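Local coordinates for Sso-CP2 metallo-carboxypetidase (Sulfolobus solfataricus, PDB 4MMO), which probably hydrolyses peptides from the carboxyl end as a zinc-dependent metallo-carboxypeptidase of the M20 family, at residues E10-P15 against D104-L109; P15-T20 against Y72-V77; G229-V234 against T278-N283. All coordinates share one frame; numbering follows the deposited sequence.

Contact 1 (E10-P15 against D104-L109); sequences EFLKKP and DNKGTL
K106 lies across F11 and carries most of this contact. Its CD sits over the centre of one ring face, 3.9 Å from the F11 centroid and only 6° off the ring normal. This is a CH-pi contact. K106 CG lies over the CE2 side of the ring, and K106 CB sits past the rim there, 3.6 Å from F11 CE2. The amine lies further on, still over the face. NZ is 5.0 Å from the F11 centroid, a cation-pi contact at 24° from the normal. L109 adds CD2, which approaches F11 CE2 obliquely at 4.0 Å. L12 runs past K106 in the opposite direction and touches K106 CB with its CD2. The lysine chain is fully extended beyond CG, which carries its amine to the backbone carbonyls of F11 and K14. There NZ donates to F11 O at 3.3 Å, from above the carbonyl plane. K14 N reaches the same oxygen from the opposite face, so F11 O accepts twice. K14 O is 2.6 Å from K106 NZ. A water also joins NZ to L12 O, and NZ makes a weak hydrogen bond to S16 OG. The amine is thus buried among oxygens, which would probably favour its charged form.

The contact joins helix 3-12 to the start of helix 102-121 in the catalytic domain. D104 begins the second segment and binds zinc with H71 and E163. The peptide bond from D104 to N105 is cis, as is usual after the corresponding aspartate in M20 peptidases. The cis bond lies within a wider pi-type turn at 104-106. Beyond this shell, helix 24-39 packs on the F11 and L109 pair: T27 touches F11, and L31 touches L109.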
# COMPACT_ATOMS: atom_id res chain seq x y z
N GLU A 10 4.22 -21.06 32.86
CA GLU A 10 4.08 -22.24 32.02
C GLU A 10 3.12 -21.97 30.86
O GLU A 10 3.38 -22.34 29.72
CB GLU A 10 3.59 -23.41 32.87
CG GLU A 10 3.42 -24.72 32.14
CD GLU A 10 2.94 -25.83 33.06
OE1 GLU A 10 1.97 -25.58 33.83
OE2 GLU A 10 3.52 -26.93 33.03
N PHE A 11 2.00 -21.32 31.17
CA PHE A 11 0.97 -20.98 30.18
C PHE A 11 1.55 -20.02 29.14
O PHE A 11 1.36 -20.20 27.93
CB PHE A 11 -0.21 -20.32 30.90
CG PHE A 11 -1.47 -20.18 30.06
CD1 PHE A 11 -1.70 -20.99 28.96
CD2 PHE A 11 -2.43 -19.24 30.41
CE1 PHE A 11 -2.87 -20.86 28.22
CE2 PHE A 11 -3.60 -19.10 29.67
CZ PHE A 11 -3.81 -19.91 28.57
N LEU A 12 2.26 -19.01 29.63
CA LEU A 12 2.80 -17.95 28.79
C LEU A 12 3.90 -18.44 27.85
O LEU A 12 4.14 -17.84 26.80
CB LEU A 12 3.34 -16.82 29.66
CG LEU A 12 2.31 -15.90 30.34
CD1 LEU A 12 3.00 -14.96 31.32
CD2 LEU A 12 1.55 -15.10 29.30
N LYS A 13 4.59 -19.51 28.22
CA LYS A 13 5.68 -20.03 27.41
C LYS A 13 5.16 -20.76 26.18
O LYS A 13 5.92 -21.01 25.24
CB LYS A 13 6.57 -20.96 28.24
CG LYS A 13 7.55 -20.24 29.14
CD LYS A 13 8.23 -21.22 30.08
CE LYS A 13 9.40 -20.58 30.81
NZ LYS A 13 9.98 -21.49 31.83
N LYS A 14 3.88 -21.11 26.19
CA LYS A 14 3.28 -21.80 25.05
C LYS A 14 2.77 -20.79 24.03
O LYS A 14 1.84 -20.04 24.32
CB LYS A 14 2.14 -22.70 25.50
CG LYS A 14 2.54 -23.71 26.56
CD LYS A 14 1.66 -24.95 26.52
CE LYS A 14 2.00 -25.90 27.65
NZ LYS A 14 3.45 -26.24 27.70
N PRO A 15 3.37 -20.76 22.84
CA PRO A 15 2.82 -19.85 21.83
C PRO A 15 1.46 -20.32 21.35
O PRO A 15 1.13 -21.50 21.45
CB PRO A 15 3.86 -19.88 20.71
CG PRO A 15 4.57 -21.16 20.88
CD PRO A 15 4.58 -21.45 22.35
N ASP A 104 -3.06 -9.47 27.38
CA ASP A 104 -4.14 -9.87 26.49
C ASP A 104 -3.85 -11.26 25.95
O ASP A 104 -3.14 -11.37 24.95
CB ASP A 104 -4.23 -8.86 25.33
CG ASP A 104 -5.30 -9.21 24.30
OD1 ASP A 104 -6.20 -10.03 24.59
OD2 ASP A 104 -5.24 -8.66 23.18
N ASN A 105 -4.38 -12.34 26.55
CA ASN A 105 -5.38 -12.31 27.62
C ASN A 105 -5.13 -13.46 28.61
O ASN A 105 -6.04 -13.87 29.34
CB ASN A 105 -6.77 -12.43 26.99
CG ASN A 105 -7.91 -12.37 28.00
OD1 ASN A 105 -8.81 -13.23 27.98
ND2 ASN A 105 -7.89 -11.37 28.88
N LYS A 106 -3.90 -13.97 28.65
CA LYS A 106 -3.60 -15.16 29.45
C LYS A 106 -3.49 -14.90 30.96
O LYS A 106 -3.93 -15.72 31.76
CB LYS A 106 -2.31 -15.82 28.97
CG LYS A 106 -2.40 -16.41 27.58
CD LYS A 106 -1.13 -17.16 27.23
CE LYS A 106 -1.21 -17.81 25.85
NZ LYS A 106 0.08 -18.46 25.48
N GLY A 107 -2.87 -13.78 31.33
CA GLY A 107 -2.74 -13.42 32.73
C GLY A 107 -4.10 -13.29 33.40
O GLY A 107 -4.35 -13.86 34.46
N THR A 108 -4.99 -12.56 32.75
CA THR A 108 -6.35 -12.36 33.26
C THR A 108 -7.11 -13.68 33.26
O THR A 108 -7.89 -13.95 34.17
CB THR A 108 -7.12 -11.33 32.42
OG1 THR A 108 -6.39 -10.10 32.39
CG2 THR A 108 -8.51 -11.08 32.99
N LEU A 109 -6.86 -14.51 32.25
CA LEU A 109 -7.54 -15.79 32.13
C LEU A 109 -7.16 -16.69 33.30
O LEU A 109 -8.01 -17.37 33.88
CB LEU A 109 -7.19 -16.47 30.81
CG LEU A 109 -7.88 -17.79 30.42
CD1 LEU A 109 -7.73 -18.01 28.92
CD2 LEU A 109 -7.32 -19.01 31.15
O HOH W 1 1.78 -16.57 25.68

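Contact 2 (P15-T20 against Y72-V77)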
# COMPACT_ATOMS: atom_id res chain seq x y z
N PRO A 15 3.37 -20.76 22.84
CA PRO A 15 2.82 -19.85 21.83
C PRO A 15 1.46 -20.32 21.35
O PRO A 15 1.13 -21.50 21.45
CB PRO A 15 3.86 -19.88 20.71
CG PRO A 15 4.57 -21.16 20.88
CD PRO A 15 4.58 -21.45 22.35
N SER A 16 0.66 -19.39 20.85
CA SER A 16 -0.70 -19.67 20.44
C SER A 16 -1.17 -18.53 19.56
O SER A 16 -2.21 -17.91 19.81
CB SER A 16 -1.61 -19.82 21.67
OG SER A 16 -1.36 -18.78 22.60
N ILE A 17 -0.39 -18.25 18.53
CA ILE A 17 -0.73 -17.21 17.58
C ILE A 17 -1.82 -17.75 16.67
O ILE A 17 -1.60 -18.69 15.92
CB ILE A 17 0.50 -16.77 16.78
CG1 ILE A 17 1.64 -16.39 17.73
CG2 ILE A 17 0.14 -15.61 15.87
CD1 ILE A 17 2.95 -16.08 17.05
N SER A 18 -3.01 -17.17 16.76
CA SER A 18 -4.14 -17.62 15.98
C SER A 18 -4.02 -17.18 14.52
O SER A 18 -4.59 -17.80 13.63
CB SER A 18 -5.45 -17.10 16.58
OG SER A 18 -5.39 -15.70 16.78
N ALA A 19 -3.28 -16.10 14.30
CA ALA A 19 -3.09 -15.57 12.95
C ALA A 19 -2.41 -16.59 12.04
O ALA A 19 -2.73 -16.67 10.86
CB ALA A 19 -2.27 -14.29 13.00
N THR A 20 -1.48 -17.36 12.61
CA THR A 20 -0.75 -18.38 11.86
C THR A 20 -1.20 -19.78 12.26
O THR A 20 -1.10 -20.72 11.47
CB THR A 20 0.77 -18.26 12.11
OG1 THR A 20 1.06 -18.50 13.49
CG2 THR A 20 1.27 -16.88 11.72
N TYR A 72 -7.45 -17.84 24.68
CA TYR A 72 -6.09 -18.34 24.88
C TYR A 72 -5.15 -17.99 23.73
O TYR A 72 -3.94 -18.17 23.84
CB TYR A 72 -6.10 -19.85 25.14
CG TYR A 72 -6.64 -20.69 24.00
CD1 TYR A 72 -5.81 -21.14 22.98
CD2 TYR A 72 -7.98 -21.06 23.97
CE1 TYR A 72 -6.30 -21.92 21.95
CE2 TYR A 72 -8.48 -21.83 22.94
CZ TYR A 72 -7.64 -22.26 21.93
OH TYR A 72 -8.14 -23.03 20.91
N ASP A 73 -5.71 -17.49 22.63
CA ASP A 73 -4.88 -17.08 21.50
C ASP A 73 -4.32 -15.69 21.73
O ASP A 73 -4.92 -14.89 22.45
CB ASP A 73 -5.68 -17.11 20.19
CG ASP A 73 -6.83 -16.12 20.17
OD1 ASP A 73 -7.64 -16.14 21.12
OD2 ASP A 73 -6.94 -15.32 19.22
N VAL A 74 -3.17 -15.42 21.12
CA VAL A 74 -2.47 -14.14 21.28
C VAL A 74 -2.14 -13.52 19.92
O VAL A 74 -2.23 -14.18 18.89
CB VAL A 74 -1.16 -14.32 22.06
CG1 VAL A 74 -1.45 -14.78 23.48
CG2 VAL A 74 -0.24 -15.32 21.35
N GLN A 75 -1.74 -12.25 19.95
CA GLN A 75 -1.34 -11.55 18.74
C GLN A 75 0.01 -12.06 18.24
O GLN A 75 0.79 -12.61 19.02
CB GLN A 75 -1.24 -10.05 19.01
CG GLN A 75 -2.58 -9.32 19.06
CD GLN A 75 -2.96 -8.70 17.73
OE1 GLN A 75 -2.12 -8.09 17.05
NE2 GLN A 75 -4.22 -8.84 17.34
N PRO A 76 0.30 -11.87 16.94
CA PRO A 76 1.62 -12.24 16.41
C PRO A 76 2.71 -11.40 17.08
O PRO A 76 2.37 -10.44 17.77
CB PRO A 76 1.53 -11.90 14.92
CG PRO A 76 0.07 -11.78 14.63
CD PRO A 76 -0.57 -11.30 15.90
N VAL A 77 3.98 -11.76 16.89
CA VAL A 77 5.08 -11.11 17.59
C VAL A 77 6.11 -10.49 16.65
O VAL A 77 7.16 -10.02 17.09
CB VAL A 77 5.78 -12.08 18.56
CG1 VAL A 77 4.79 -12.61 19.58
CG2 VAL A 77 6.42 -13.24 17.79
O HOH W 2 -2.81 -14.08 16.11
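The D73 carboxylate receives S18 OG at OD2, on the anti lone pair, at 2.9 Å. E138 N also donates to this oxygen, and E137 N gives OD1 a weak bond. S16 OG donates to Y72 O at 2.9 Å, in the carbonyl plane. The S16 carbonyl is used differently. V74 N donates to S16 O at 3.0 Å from above the plane, 38° out of it. D73 CA makes a CA-H...O contact with the same oxygen. The phenol of Y72 points elsewhere: its OH bonds to P52 O, and the side chain packs on helix 24-39.

The I17 and V74 backbones form a single beta bridge between two irregular loops. D73 closes the H-x-D signature of M20 peptidases that begins with the zinc ligand H71. D73 O accepts from H71 ND1, so the loop helps to orient this zinc ligand. An alanine in place of D73 would probably leave S18 OG and E138 N without their shared acceptor and the loop less firmly placed beside the metal.

The apolar part lies further along. I17 CG2 stands anti to the backbone N (chi1 of CG1 -53°) and meets the P76 ring, 4.0 Å from P76 CG. A19 CB touches the same P76 CG at 3.8 Å. A water links the segments: it donates to V74 O and S18 OG and accepts from A19 N. R100 donates to Q75 O and P76 O.

Contact 3 (G229-V234 against T278-N283)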
# COMPACT_ATOMS: atom_id res chain seq x y z
N GLY A 229 -27.58 6.24 4.63
CA GLY A 229 -28.24 5.43 5.63
C GLY A 229 -27.35 4.97 6.78
O GLY A 229 -27.83 4.33 7.71
N PHE A 230 -26.07 5.31 6.71
CA PHE A 230 -25.09 4.82 7.69
C PHE A 230 -25.44 5.21 9.13
O PHE A 230 -25.30 4.40 10.05
CB PHE A 230 -23.70 5.35 7.32
CG PHE A 230 -22.60 4.80 8.18
CD1 PHE A 230 -22.04 3.56 7.91
CD2 PHE A 230 -22.10 5.54 9.24
CE1 PHE A 230 -21.02 3.07 8.69
CE2 PHE A 230 -21.07 5.05 10.02
CZ PHE A 230 -20.54 3.81 9.75
N TYR A 231 -25.91 6.44 9.33
CA TYR A 231 -26.17 6.96 10.67
C TYR A 231 -27.61 6.77 11.14
O TYR A 231 -27.92 7.05 12.29
CB TYR A 231 -25.80 8.45 10.74
CG TYR A 231 -24.32 8.72 10.61
CD1 TYR A 231 -23.47 8.60 11.70
CD2 TYR A 231 -23.76 9.08 9.39
CE1 TYR A 231 -22.12 8.83 11.59
CE2 TYR A 231 -22.40 9.32 9.27
CZ TYR A 231 -21.58 9.19 10.37
OH TYR A 231 -20.23 9.42 10.25
N ASP A 232 -28.48 6.29 10.26
CA ASP A 232 -29.91 6.17 10.58
C ASP A 232 -30.17 5.29 11.80
O ASP A 232 -31.06 5.58 12.60
CB ASP A 232 -30.70 5.64 9.38
CG ASP A 232 -30.79 6.64 8.24
OD1 ASP A 232 -30.50 7.83 8.46
OD2 ASP A 232 -31.17 6.23 7.12
N ASP A 233 -29.40 4.22 11.94
CA ASP A 233 -29.60 3.27 13.03
C ASP A 233 -28.82 3.67 14.29
O ASP A 233 -28.92 3.01 15.32
CB ASP A 233 -29.16 1.86 12.60
CG ASP A 233 -30.20 1.16 11.74
OD1 ASP A 233 -30.97 1.85 11.04
OD2 ASP A 233 -30.25 -0.09 11.78
N VAL A 234 -28.03 4.74 14.19
CA VAL A 234 -27.24 5.20 15.33
C VAL A 234 -28.14 5.96 16.30
O VAL A 234 -28.72 6.99 15.95
CB VAL A 234 -26.08 6.12 14.87
CG1 VAL A 234 -25.39 6.79 16.06
CG2 VAL A 234 -25.07 5.32 14.06
N THR A 278 -17.90 7.18 21.10
CA THR A 278 -19.26 7.37 20.56
C THR A 278 -19.34 7.41 19.02
O THR A 278 -20.40 7.13 18.46
CB THR A 278 -19.89 8.68 21.15
OG1 THR A 278 -19.98 8.55 22.57
CG2 THR A 278 -21.28 8.95 20.58
N TYR A 279 -18.25 7.74 18.34
CA TYR A 279 -18.30 7.90 16.88
C TYR A 279 -18.09 6.59 16.13
O TYR A 279 -17.11 5.88 16.38
CB TYR A 279 -17.25 8.90 16.40
CG TYR A 279 -17.43 10.33 16.86
CD1 TYR A 279 -18.50 10.71 17.67
CD2 TYR A 279 -16.53 11.32 16.48
CE1 TYR A 279 -18.66 12.02 18.08
CE2 TYR A 279 -16.67 12.62 16.89
CZ TYR A 279 -17.74 12.97 17.69
OH TYR A 279 -17.87 14.27 18.10
N PRO A 280 -19.00 6.26 15.19
CA PRO A 280 -18.69 5.15 14.29
C PRO A 280 -17.64 5.59 13.26
O PRO A 280 -17.48 6.80 13.08
CB PRO A 280 -20.03 4.87 13.61
CG PRO A 280 -20.74 6.18 13.63
CD PRO A 280 -20.32 6.85 14.91
N THR A 281 -16.95 4.66 12.62
CA THR A 281 -15.87 5.02 11.70
C THR A 281 -15.95 4.31 10.36
O THR A 281 -16.61 3.28 10.22
CB THR A 281 -14.49 4.70 12.29
OG1 THR A 281 -14.33 3.28 12.39
CG2 THR A 281 -14.33 5.34 13.66
N CYS A 282 -15.27 4.89 9.37
CA CYS A 282 -14.92 4.20 8.14
C CYS A 282 -13.43 4.46 7.91
O CYS A 282 -13.05 5.49 7.38
CB CYS A 282 -15.72 4.72 6.95
SG CYS A 282 -15.12 4.11 5.35
N ASN A 283 -12.61 3.50 8.33
CA ASN A 283 -11.16 3.67 8.32
C ASN A 283 -10.49 2.83 7.24
O ASN A 283 -10.90 1.70 6.97
CB ASN A 283 -10.61 3.30 9.69
CG ASN A 283 -9.10 3.44 9.77
OD1 ASN A 283 -8.57 4.55 9.76
ND2 ASN A 283 -8.41 2.31 9.85
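Apolar contact carries this pairing, and P280 is its centre. Its ring meets three side chains of the other segment. P280 CB lies 3.7 Å from F230 CE2, and P280 CG lies 3.6 Å from Y231 CE1. V234 CG2 is a looser third neighbour, 4.4 Å from P280 CG. Both rings are approached obliquely. With F230 CG opposite the backbone N (chi1 -174°), the ring extends toward P280.

The two aromatic rings pack on each other within their own segment. F230 turns an edge toward Y231, and F230 CD2 stands 3.7 Å above the plane of the Y231 ring, over its centre. On the Y231 ring R224 makes a cation-pi contact. F230 CZ also comes to 4.0 Å from T281 O, a van der Waals approach of the ring to a backbone carbonyl.

Polar bonds lie around this patch. A type I turn from Y231 to V234 is closed by V234 N to Y231 O at 3.0 Å. Y231 OH binds V225 N, and T281 OG1 binds R311 N. Both segments belong to the M20 dimerisation domain. N283, at the start of strand 283-290, bonds to I299 and N206 of the second subunit.

With proline as the shared partner, the two loops meet through van der Waals contacts, while Y231 OH and T281 OG1 bond outside the pair.

Contacts 1 and 2 are neighbours, with centres about 11 Å apart. They share P15, and contact 2 is nested inside the loop that contact 1 closes. K106 bridges them: its CE lies 3.4 Å from Y72 O and 3.9 Å from V74 CG1. Both contacts lie beside the zinc site: segment 104-109 starts with the ligand D104, and segment 72-77 follows the ligand H71. The side chain of D73 is about 7 Å from the zinc, that of K106 about 9 Å. Contact 3 sits across the chain's centre in the dimerisation domain. Its centre is about 35 Å from that of contact 1 and about 31 Å from that of contact 2, touching neither.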